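Local coordinates for protein phospholyase (Arthrobacter aurescens, PDB 5G4I) that acts as a pyridoxal-5'-phosphate-dependent phospholyase of the class III transaminase family, probably splitting phosphoethanolamine into acetaldehyde, ammonia and phosphate, at residues N124-R129 and N306-T311; R113-N118 and D300-H305; L33-P38 and D393-G398. One frame throughout, in Å; residues are numbered along the deposited sequence. Where two conformers were deposited one is given.

Contact 1. Residues N124-R129 and N306-T311; sequences NELALR and NMFFNT. With PLP (pyridoxal-5'-phosphate), chain H.
Phe-308 offers one face of its ring to Leu-126 and its rim to Arg-129. The CD1 methyl of Leu-126 lies over that face in a CH-pi contact, 4.2 Å from the centroid of the Phe-308 ring and 26° off its normal, while Leu-126 CD2 meets Phe-308 CZ at 3.9 Å. With CG turned away from the backbone N (chi1 -173°) and the chain stretched out from CG to NE, Arg-129 carries its guanidinium off helix 120-135 to the edge of the ring, where NH1 comes to 4.0 Å from Phe-308 CD1; the two planes are inclined by 61°. Arg-129 NH2 also approaches Asn-306 OD1 at 3.2 Å, but the angle is too poor for a hydrogen bond. Their firmer partners lie beyond: Arg-129 NE forms a salt bridge with Glu-165 of the second subunit, Asn-306 OD1 accepts from the backbone N of His-164 of that subunit, and Asn-306 ND2 bonds to Gln-133 of the same chain, so both subunits satisfy these buried polar groups. Farther along the loop, Thr-311 grips one phosphate oxygen twice, with N at 3.0 Å and OG1 at 2.7 Å from PLP O1P. Ser-121 and Gly-120 of the second subunit bind the same cofactor, making this a composite phosphate site at the subunit interface, as in class III aminotransferases.

Contact 2. Residues R113-N118 and D300-H305; sequences RLFLTN and DEFGRH
Phe-115 and Phe-302 make the whole of the close contact between strand 113-117 and the last turns of helix 296-305. Phe-302 CD2 touches the far end of the other ring, equally distant at 4.0 Å from Phe-115 CZ and Phe-115 CE2. The ring planes are almost perpendicular, at 88°, and the centroids of Phe-115 and Phe-302 lie 5.9 Å apart, yet the offset is too oblique for either a stack or a true T-shaped pair. Each ring has to travel far to make this touch, because the nearest CA atoms, those of Phe-115 and Gly-303, are 10.5 Å apart. In Phe-302 the CG carbon stands opposite the backbone N (chi1 -171°), which swings the ring off the helix toward the strand. This apolar touch is the tight part of a small interface that buries 77 Å² in all.

Around it the packing is loose. Arg-113 sets out toward the helix, but its CG stays 6.2 Å from Asp-300 N, the nearest approach of its side chain to residues 300-305. On the more open flank of the helix, Arg-304 lies near Asp-300; that pairing is doubtful, since Asp-300 has two conformers and the modelled distance is too short. Arg-304 packs against His-30 of the second subunit, and the ring of His-305 meets that of His-164 of the same neighbour.

Strand 113-117 is an outermost strand of its sheet within this chain and hydrogen-bonds to strand 290-294. Ile-130 of helix 120-135 also packs on Phe-115, whereas Leu-114 and Leu-116, on the other face of the strand, rest on helix 94-104.

Contact 3. Residues L33-P38 and D393-G398; sequences LFYRQP and DMRERG
Tyr-35 lies flat beneath the aliphatic part of Arg-395, whose CD is 3.8 Å from the centroid of the Tyr-35 ring and only 9° off its normal, a well-centred CH-pi contact. Arg-395 CB covers the rim at 3.8 Å from Tyr-35 CE1, and Arg-395 NE sits equally far from Tyr-35 CD1. A bend at chi3 (45°) then turns the guanidinium nearly upright on the ring, its plane at 84° and its edge toward CD1. Any cation-pi attraction is weak at best, with Arg-395 CZ 5.6 Å from the centroid of the Tyr-35 ring.

What fixes that upright head is charge: Arg-395 NH1 donates to Glu-396 OE2 at 2.9 Å, and NH2 forms a salt bridge with Glu-392. Glu-392 also accepts the backbone N of Arg-36, so one carboxylate ties the loop to the helix. Without the ring, as with an alanine at Tyr-35, the methylenes of Arg-395 are likely to lose their aromatic floor and the arm to turn more freely, though the two glutamates would still hold its head.

Farther out, Tyr-35 also packs on Ile-391 and on Leu-400. The helix ends in a Schellman motif at Gly-398, whose backbone bonds to Leu-58. The contact thus joins the loop leading into strand 41-45 to the C-terminal end of helix 384-396, just before strand 399-404, with helix 421-436 packed against Met-394 and Arg-397.

Contacts 1 and 2 touch, their centres about 7 Å apart. Leu-126 CD2 packs at 3.6 Å on Phe-115 CB, and Phe-308 CB at 3.8 Å on Phe-302 CE2, so strand 113-117, helix 120-135, helix 296-305 and the loop after it meet in one apolar cluster. This cluster has links to both cofactors: Thr-311 reaches the phosphate at the neighbouring subunit's site, while the side chain of Leu-126 is about 12 Å from another bound PLP, which Asn-124 touches. Contact 3 lies on the opposite side of the chain's centre, its centre about 39 Å from that of contact 1 and about 43 Å from that of contact 2, away from the cofactor sites. All three touch the second subunit.

Contact 1. Residues N124-R129 and N306-T311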
loop_
_atom_site.group_PDB
_atom_site.type_symbol
_atom_site.label_atom_id
_atom_site.label_comp_id
_atom_site.label_asym_id
_atom_site.label_seq_id
_atom_site.Cartn_x
_atom_site.Cartn_y
_atom_site.Cartn_z
ATOM N N ASN A 124 -6.542 -4.773 -4.777
ATOM C CA ASN A 124 -6.705 -5.543 -6.022
ATOM C C ASN A 124 -5.547 -6.535 -6.195
ATOM O O ASN A 124 -5.805 -7.676 -6.685
ATOM C CB ASN A 124 -6.819 -4.626 -7.260
ATOM C CG ASN A 124 -8.185 -4.011 -7.442
ATOM O OD1 ASN A 124 -9.198 -4.678 -7.171
ATOM N ND2 ASN A 124 -8.248 -2.824 -7.998
ATOM N N GLU A 125 -4.307 -6.225 -5.828
ATOM C CA GLU A 125 -3.212 -7.206 -5.842
ATOM C C GLU A 125 -3.583 -8.392 -5.013
ATOM O O GLU A 125 -3.393 -9.564 -5.469
ATOM C CB GLU A 125 -1.925 -6.538 -5.275
ATOM C CG GLU A 125 -0.732 -7.462 -5.225
ATOM C CD GLU A 125 -0.070 -7.757 -6.527
ATOM O OE1 GLU A 125 -0.420 -7.179 -7.568
ATOM O OE2 GLU A 125 0.873 -8.625 -6.531
ATOM N N LEU A 126 -4.064 -8.190 -3.783
ATOM C CA LEU A 126 -4.441 -9.321 -2.886
ATOM C C LEU A 126 -5.609 -10.098 -3.448
ATOM O O LEU A 126 -5.582 -11.369 -3.389
ATOM C CB LEU A 126 -4.713 -8.795 -1.466
ATOM C CG LEU A 126 -5.191 -9.815 -0.449
ATOM C CD1 LEU A 126 -4.179 -10.905 -0.226
ATOM C CD2 LEU A 126 -5.500 -9.086 0.897
ATOM N N ALA A 127 -6.635 -9.419 -3.936
ATOM C CA ALA A 127 -7.773 -10.169 -4.521
ATOM C C ALA A 127 -7.338 -11.064 -5.663
ATOM O O ALA A 127 -7.848 -12.223 -5.755
ATOM C CB ALA A 127 -8.898 -9.224 -4.935
ATOM N N LEU A 128 -6.475 -10.588 -6.585
ATOM C CA LEU A 128 -6.008 -11.453 -7.719
ATOM C C LEU A 128 -5.248 -12.651 -7.148
ATOM O O LEU A 128 -5.291 -13.776 -7.700
ATOM C CB LEU A 128 -5.150 -10.641 -8.725
ATOM C CG LEU A 128 -5.864 -9.607 -9.586
ATOM C CD1 LEU A 128 -4.816 -8.936 -10.410
ATOM C CD2 LEU A 128 -6.866 -10.299 -10.496
ATOM N N ARG A 129 -4.442 -12.424 -6.088
ATOM C CA ARG A 129 -3.653 -13.490 -5.440
ATOM C C ARG A 129 -4.525 -14.546 -4.799
ATOM O O ARG A 129 -4.308 -15.818 -4.990
ATOM C CB ARG A 129 -2.615 -12.833 -4.497
ATOM C CG ARG A 129 -1.597 -13.869 -3.877
ATOM C CD ARG A 129 -0.549 -13.163 -2.986
ATOM N NE ARG A 129 0.290 -14.209 -2.339
ATOM C CZ ARG A 129 0.830 -14.143 -1.123
ATOM N NH1 ARG A 129 0.824 -13.021 -0.428
ATOM N NH2 ARG A 129 1.471 -15.194 -0.612
ATOM N N ASN A 306 -1.119 -19.511 3.778
ATOM C CA ASN A 306 -0.112 -18.453 3.738
ATOM C C ASN A 306 -0.048 -17.738 5.056
ATOM O O ASN A 306 -1.093 -17.440 5.658
ATOM C CB ASN A 306 -0.459 -17.362 2.703
ATOM C CG ASN A 306 -0.699 -17.920 1.272
ATOM O OD1 ASN A 306 0.176 -17.918 0.382
ATOM N ND2 ASN A 306 -1.954 -18.306 1.031
ATOM N N MET A 307 1.172 -17.408 5.508
ATOM C CA MET A 307 1.360 -16.564 6.682
ATOM C C MET A 307 1.265 -15.075 6.256
ATOM O O MET A 307 2.233 -14.320 6.152
ATOM C CB MET A 307 2.690 -16.893 7.420
ATOM C CG MET A 307 2.915 -16.086 8.676
ATOM S SD MET A 307 1.579 -15.324 9.663
ATOM C CE MET A 307 2.491 -13.754 9.596
ATOM N N PHE A 308 0.036 -14.689 5.914
ATOM C CA PHE A 308 -0.237 -13.358 5.340
ATOM C C PHE A 308 -0.305 -12.285 6.431
ATOM O O PHE A 308 -1.075 -12.419 7.400
ATOM C CB PHE A 308 -1.560 -13.361 4.498
ATOM C CG PHE A 308 -1.866 -11.993 3.888
ATOM C CD1 PHE A 308 -1.161 -11.568 2.788
ATOM C CD2 PHE A 308 -2.772 -11.134 4.515
ATOM C CE1 PHE A 308 -1.368 -10.248 2.287
ATOM C CE2 PHE A 308 -2.932 -9.821 4.049
ATOM C CZ PHE A 308 -2.233 -9.417 2.968
ATOM N N PHE A 309 0.399 -11.156 6.193
ATOM C CA PHE A 309 0.457 -10.059 7.202
ATOM C C PHE A 309 0.805 -8.767 6.442
ATOM O O PHE A 309 1.805 -8.768 5.689
ATOM C CB PHE A 309 1.459 -10.386 8.353
ATOM C CG PHE A 309 1.532 -9.351 9.464
ATOM C CD1 PHE A 309 0.439 -9.065 10.263
ATOM C CD2 PHE A 309 2.630 -8.540 9.530
ATOM C CE1 PHE A 309 0.467 -8.011 11.215
ATOM C CE2 PHE A 309 2.751 -7.535 10.571
ATOM C CZ PHE A 309 1.670 -7.262 11.372
ATOM N N ASN A 310 0.103 -7.662 6.754
ATOM C CA ASN A 310 0.297 -6.303 6.261
ATOM C C ASN A 310 0.481 -5.447 7.517
ATOM O O ASN A 310 -0.445 -5.303 8.300
ATOM C CB ASN A 310 -0.895 -5.961 5.381
ATOM C CG ASN A 310 -0.910 -4.569 4.866
ATOM O OD1 ASN A 310 -0.494 -3.617 5.570
ATOM N ND2 ASN A 310 -1.401 -4.391 3.634
ATOM N N THR A 311 1.672 -4.865 7.707
ATOM C CA THR A 311 2.027 -4.276 9.004
ATOM C C THR A 311 1.141 -3.102 9.384
ATOM O O THR A 311 0.752 -2.947 10.567
ATOM C CB THR A 311 3.509 -3.805 9.011
ATOM O OG1 THR A 311 4.380 -4.919 8.702
ATOM C CG2 THR A 311 3.927 -3.236 10.394
HETATM N N1 PLP H . 10.847 -5.743 4.320
HETATM C C2 PLP H . 11.254 -5.951 5.524
HETATM C C2A PLP H . 12.733 -6.271 5.773
HETATM C C3 PLP H . 10.269 -5.933 6.647
HETATM O O3 PLP H . 10.692 -6.070 7.955
HETATM C C4 PLP H . 8.847 -5.637 6.404
HETATM C C4A PLP H . 7.857 -5.427 7.504
HETATM C C5 PLP H . 8.523 -5.473 5.000
HETATM C C6 PLP H . 9.559 -5.525 4.009
HETATM C C5A PLP H . 7.022 -5.295 4.616
HETATM O O4P PLP H . 6.489 -4.081 5.083
HETATM P P PLP H . 4.842 -4.048 5.053
HETATM O O1P PLP H . 4.194 -5.056 6.006
HETATM O O2P PLP H . 4.701 -2.533 5.381
HETATM O O3P PLP H . 4.340 -4.100 3.674
#

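Contact 2. Residues R113-N118 and D300-H305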
loop_
_atom_site.group_PDB
_atom_site.type_symbol
_atom_site.label_atom_id
_atom_site.label_comp_id
_atom_site.label_asym_id
_atom_site.label_seq_id
_atom_site.Cartn_x
_atom_site.Cartn_y
_atom_site.Cartn_z
ATOM N N ARG A 113 -16.394 -11.587 5.695
ATOM C CA ARG A 113 -15.036 -11.475 6.217
ATOM C C ARG A 113 -14.215 -10.353 5.487
ATOM O O ARG A 113 -14.614 -9.976 4.369
ATOM C CB ARG A 113 -14.269 -12.816 6.059
ATOM C CG ARG A 113 -14.839 -14.015 6.929
ATOM C CD ARG A 113 -14.794 -13.806 8.427
ATOM N NE ARG A 113 -15.273 -15.066 9.092
ATOM C CZ ARG A 113 -16.543 -15.324 9.374
ATOM N NH1 ARG A 113 -17.505 -14.515 9.056
ATOM N NH2 ARG A 113 -16.824 -16.544 9.914
ATOM N N LEU A 114 -13.114 -9.923 6.112
ATOM C CA LEU A 114 -12.392 -8.764 5.610
ATOM C C LEU A 114 -10.878 -9.001 5.742
ATOM O O LEU A 114 -10.384 -9.504 6.786
ATOM C CB LEU A 114 -12.799 -7.554 6.548
ATOM C CG LEU A 114 -12.081 -6.243 6.620
ATOM C CD1 LEU A 114 -12.361 -5.543 5.292
ATOM C CD2 LEU A 114 -12.544 -5.254 7.650
ATOM N N PHE A 115 -10.110 -8.541 4.714
ATOM C CA PHE A 115 -8.664 -8.264 4.787
ATOM C C PHE A 115 -8.508 -6.723 4.625
ATOM O O PHE A 115 -8.924 -6.162 3.577
ATOM C CB PHE A 115 -7.893 -8.911 3.642
ATOM C CG PHE A 115 -7.906 -10.434 3.578
ATOM C CD1 PHE A 115 -8.873 -11.104 2.887
ATOM C CD2 PHE A 115 -6.887 -11.141 4.180
ATOM C CE1 PHE A 115 -8.826 -12.538 2.813
ATOM C CE2 PHE A 115 -6.828 -12.531 4.130
ATOM C CZ PHE A 115 -7.823 -13.220 3.443
ATOM N N LEU A 116 -7.869 -6.064 5.558
ATOM C CA LEU A 116 -7.600 -4.634 5.380
ATOM C C LEU A 116 -6.211 -4.447 4.670
ATOM O O LEU A 116 -5.296 -5.286 4.797
ATOM C CB LEU A 116 -7.606 -3.943 6.760
ATOM C CG LEU A 116 -9.009 -3.703 7.301
ATOM C CD1 LEU A 116 -9.039 -3.470 8.819
ATOM C CD2 LEU A 116 -9.703 -2.517 6.627
ATOM N N THR A 117 -6.086 -3.295 3.959
ATOM C CA THR A 117 -4.860 -2.922 3.265
ATOM C C THR A 117 -4.679 -1.401 3.447
ATOM O O THR A 117 -5.460 -0.753 4.171
ATOM C CB THR A 117 -4.876 -3.284 1.746
ATOM O OG1 THR A 117 -5.781 -2.375 1.076
ATOM C CG2 THR A 117 -5.200 -4.761 1.490
ATOM N N ASN A 118 -3.666 -0.817 2.754
ATOM C CA ASN A 118 -3.397 0.639 2.874
ATOM C C ASN A 118 -3.738 1.425 1.560
ATOM O O ASN A 118 -3.441 2.609 1.442
ATOM C CB ASN A 118 -1.969 0.895 3.321
ATOM C CG ASN A 118 -1.555 0.053 4.500
ATOM O OD1 ASN A 118 -0.755 -0.953 4.318
ATOM N ND2 ASN A 118 -2.094 0.283 5.626
ATOM N N ASP A 300 -10.696 -18.226 5.070
ATOM C CA ASP A 300 -10.122 -19.304 5.849
ATOM C C ASP A 300 -9.086 -20.128 5.011
ATOM O O ASP A 300 -8.013 -20.441 5.495
ATOM C CB ASP A 300 -11.261 -20.268 6.292
ATOM C CG ASP A 300 -10.746 -21.473 7.151
ATOM O OD1 ASP A 300 -10.298 -21.217 8.221
ATOM O OD2 ASP A 300 -10.820 -22.664 6.724
ATOM N N GLU A 301 -9.398 -20.426 3.747
ATOM C CA GLU A 301 -8.523 -21.164 2.873
ATOM C C GLU A 301 -7.172 -20.451 2.700
ATOM O O GLU A 301 -6.089 -21.014 2.773
ATOM C CB GLU A 301 -9.197 -21.446 1.523
ATOM C CG GLU A 301 -8.279 -22.072 0.502
ATOM C CD GLU A 301 -8.925 -22.225 -0.849
ATOM O OE1 GLU A 301 -9.704 -21.395 -1.284
ATOM O OE2 GLU A 301 -8.684 -23.251 -1.477
ATOM N N PHE A 302 -7.293 -19.122 2.408
ATOM C CA PHE A 302 -6.048 -18.371 2.132
ATOM C C PHE A 302 -5.165 -18.298 3.387
ATOM O O PHE A 302 -3.913 -18.427 3.277
ATOM C CB PHE A 302 -6.376 -16.914 1.629
ATOM C CG PHE A 302 -5.186 -16.122 1.116
ATOM C CD1 PHE A 302 -4.631 -16.365 -0.143
ATOM C CD2 PHE A 302 -4.625 -15.060 1.920
ATOM C CE1 PHE A 302 -3.568 -15.578 -0.585
ATOM C CE2 PHE A 302 -3.553 -14.337 1.443
ATOM C CZ PHE A 302 -3.035 -14.582 0.244
ATOM N N GLY A 303 -5.765 -18.094 4.551
ATOM C CA GLY A 303 -4.953 -18.078 5.821
ATOM C C GLY A 303 -4.372 -19.414 6.244
ATOM O O GLY A 303 -3.292 -19.454 6.813
ATOM N N ARG A 304 -5.018 -20.490 5.848
ATOM C CA ARG A 304 -4.424 -21.833 6.116
ATOM C C ARG A 304 -3.194 -22.053 5.228
ATOM O O ARG A 304 -2.320 -22.853 5.625
ATOM C CB ARG A 304 -5.424 -22.983 5.847
ATOM C CG ARG A 304 -6.542 -23.112 6.868
ATOM C CD ARG A 304 -7.387 -24.411 6.658
ATOM N NE ARG A 304 -7.721 -24.759 5.268
ATOM C CZ ARG A 304 -8.859 -24.444 4.630
ATOM N NH1 ARG A 304 -9.808 -23.749 5.241
ATOM N NH2 ARG A 304 -9.060 -24.824 3.361
ATOM N N HIS A 305 -3.145 -21.475 4.039
ATOM C CA HIS A 305 -2.107 -21.706 3.057
ATOM C C HIS A 305 -0.976 -20.651 3.045
ATOM O O HIS A 305 0.063 -20.896 2.334
ATOM C CB HIS A 305 -2.742 -21.725 1.642
ATOM C CG HIS A 305 -3.623 -22.902 1.369
ATOM N ND1 HIS A 305 -4.502 -22.904 0.300
ATOM C CD2 HIS A 305 -3.749 -24.091 1.991
ATOM C CE1 HIS A 305 -5.137 -24.081 0.289
ATOM N NE2 HIS A 305 -4.708 -24.803 1.315
#

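Contact 3. Residues L33-P38 and D393-G398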
loop_
_atom_site.group_PDB
_atom_site.type_symbol
_atom_site.label_atom_id
_atom_site.label_comp_id
_atom_site.label_asym_id
_atom_site.label_seq_id
_atom_site.Cartn_x
_atom_site.Cartn_y
_atom_site.Cartn_z
ATOM N N LEU A 33 0.330 16.245 -13.161
ATOM C CA LEU A 33 -0.321 17.441 -12.659
ATOM C C LEU A 33 -1.466 17.846 -13.566
ATOM O O LEU A 33 -1.354 17.784 -14.825
ATOM C CB LEU A 33 0.654 18.655 -12.609
ATOM C CG LEU A 33 1.739 18.587 -11.529
ATOM C CD1 LEU A 33 2.875 19.600 -11.749
ATOM C CD2 LEU A 33 1.070 18.869 -10.156
ATOM N N PHE A 34 -2.616 18.261 -13.000
ATOM C CA PHE A 34 -3.701 18.795 -13.801
ATOM C C PHE A 34 -3.463 20.199 -14.314
ATOM O O PHE A 34 -2.736 20.984 -13.692
ATOM C CB PHE A 34 -5.054 18.838 -12.977
ATOM C CG PHE A 34 -5.647 17.478 -12.588
ATOM C CD1 PHE A 34 -5.520 16.330 -13.345
ATOM C CD2 PHE A 34 -6.282 17.387 -11.372
ATOM C CE1 PHE A 34 -6.083 15.078 -12.902
ATOM C CE2 PHE A 34 -6.940 16.162 -10.994
ATOM C CZ PHE A 34 -6.799 15.021 -11.720
ATOM N N TYR A 35 -4.070 20.471 -15.481
ATOM C CA TYR A 35 -4.185 21.849 -16.114
ATOM C C TYR A 35 -2.914 22.346 -16.820
ATOM O O TYR A 35 -1.799 21.873 -16.578
ATOM C CB TYR A 35 -4.659 22.915 -15.137
ATOM C CG TYR A 35 -6.039 22.643 -14.486
ATOM C CD1 TYR A 35 -7.216 22.667 -15.266
ATOM C CD2 TYR A 35 -6.160 22.335 -13.156
ATOM C CE1 TYR A 35 -8.492 22.396 -14.690
ATOM C CE2 TYR A 35 -7.391 22.039 -12.577
ATOM C CZ TYR A 35 -8.552 22.088 -13.349
ATOM O OH TYR A 35 -9.820 21.801 -12.797
ATOM N N ARG A 36 -3.126 23.273 -17.751
ATOM C CA ARG A 36 -1.943 23.856 -18.439
ATOM C C ARG A 36 -0.993 24.524 -17.479
ATOM O O ARG A 36 0.252 24.361 -17.648
ATOM C CB ARG A 36 -2.448 24.886 -19.527
ATOM N N GLN A 37 -1.498 25.272 -16.500
ATOM C CA GLN A 37 -0.773 25.888 -15.416
ATOM C C GLN A 37 -1.143 25.091 -14.118
ATOM O O GLN A 37 -2.295 25.224 -13.641
ATOM C CB GLN A 37 -1.066 27.417 -15.202
ATOM C CG GLN A 37 -0.215 28.100 -14.179
ATOM C CD GLN A 37 1.235 28.521 -14.631
ATOM O OE1 GLN A 37 2.243 28.041 -14.153
ATOM N NE2 GLN A 37 1.273 29.470 -15.529
ATOM N N PRO A 38 -0.214 24.253 -13.617
ATOM C CA PRO A 38 -0.584 23.503 -12.394
ATOM C C PRO A 38 -1.115 24.422 -11.298
ATOM O O PRO A 38 -0.571 25.530 -11.084
ATOM C CB PRO A 38 0.725 22.890 -11.984
ATOM C CG PRO A 38 1.393 22.517 -13.357
ATOM C CD PRO A 38 1.090 23.812 -14.163
ATOM N N ASP A 393 -12.047 26.412 -19.104
ATOM C CA ASP A 393 -13.005 27.479 -18.904
ATOM C C ASP A 393 -13.774 27.388 -17.540
ATOM O O ASP A 393 -13.966 28.331 -16.788
ATOM C CB ASP A 393 -14.003 27.575 -20.087
ATOM C CG ASP A 393 -14.917 28.785 -19.967
ATOM O OD1 ASP A 393 -14.401 29.905 -19.963
ATOM O OD2 ASP A 393 -16.082 28.625 -19.849
ATOM N N MET A 394 -14.152 26.146 -17.210
ATOM C CA MET A 394 -14.826 25.909 -15.939
ATOM C C MET A 394 -13.911 26.241 -14.753
ATOM O O MET A 394 -14.314 26.842 -13.780
ATOM C CB MET A 394 -15.281 24.428 -15.911
ATOM C CG MET A 394 -16.535 24.191 -16.758
ATOM S SD MET A 394 -18.096 24.911 -16.082
ATOM C CE MET A 394 -18.560 23.661 -14.850
ATOM N N ARG A 395 -12.596 25.890 -14.849
ATOM C CA ARG A 395 -11.625 26.351 -13.837
ATOM C C ARG A 395 -11.623 27.879 -13.667
ATOM O O ARG A 395 -11.635 28.391 -12.582
ATOM C CB ARG A 395 -10.193 25.801 -14.129
ATOM C CG ARG A 395 -9.095 26.296 -13.222
ATOM C CD ARG A 395 -7.641 26.088 -13.709
ATOM N NE ARG A 395 -7.505 26.471 -15.126
ATOM C CZ ARG A 395 -7.486 27.755 -15.561
ATOM N NH1 ARG A 395 -7.537 28.791 -14.731
ATOM N NH2 ARG A 395 -7.364 27.979 -16.846
ATOM N N GLU A 396 -11.546 28.584 -14.844
ATOM C CA GLU A 396 -11.588 30.056 -14.773
ATOM C C GLU A 396 -12.842 30.610 -14.084
ATOM O O GLU A 396 -12.765 31.552 -13.314
ATOM C CB GLU A 396 -11.414 30.692 -16.186
ATOM C CG GLU A 396 -9.982 30.612 -16.677
ATOM C CD GLU A 396 -9.010 31.651 -16.032
ATOM O OE1 GLU A 396 -9.419 32.771 -15.559
ATOM O OE2 GLU A 396 -7.805 31.356 -15.966
ATOM N N ARG A 397 -13.942 29.879 -14.274
ATOM C CA ARG A 397 -15.236 30.176 -13.635
ATOM C C ARG A 397 -15.366 29.729 -12.170
ATOM O O ARG A 397 -16.350 29.986 -11.503
ATOM C CB ARG A 397 -16.391 29.562 -14.476
ATOM C CG ARG A 397 -16.605 30.168 -15.903
ATOM C CD ARG A 397 -17.555 29.355 -16.737
ATOM N NE ARG A 397 -17.880 29.999 -18.030
ATOM C CZ ARG A 397 -18.743 31.012 -18.173
ATOM N NH1 ARG A 397 -19.473 31.461 -17.166
ATOM N NH2 ARG A 397 -18.898 31.543 -19.390
ATOM N N GLY A 398 -14.322 29.095 -11.649
ATOM C CA GLY A 398 -14.313 28.678 -10.262
ATOM C C GLY A 398 -14.852 27.250 -10.024
ATOM O O GLY A 398 -15.339 27.023 -8.906
#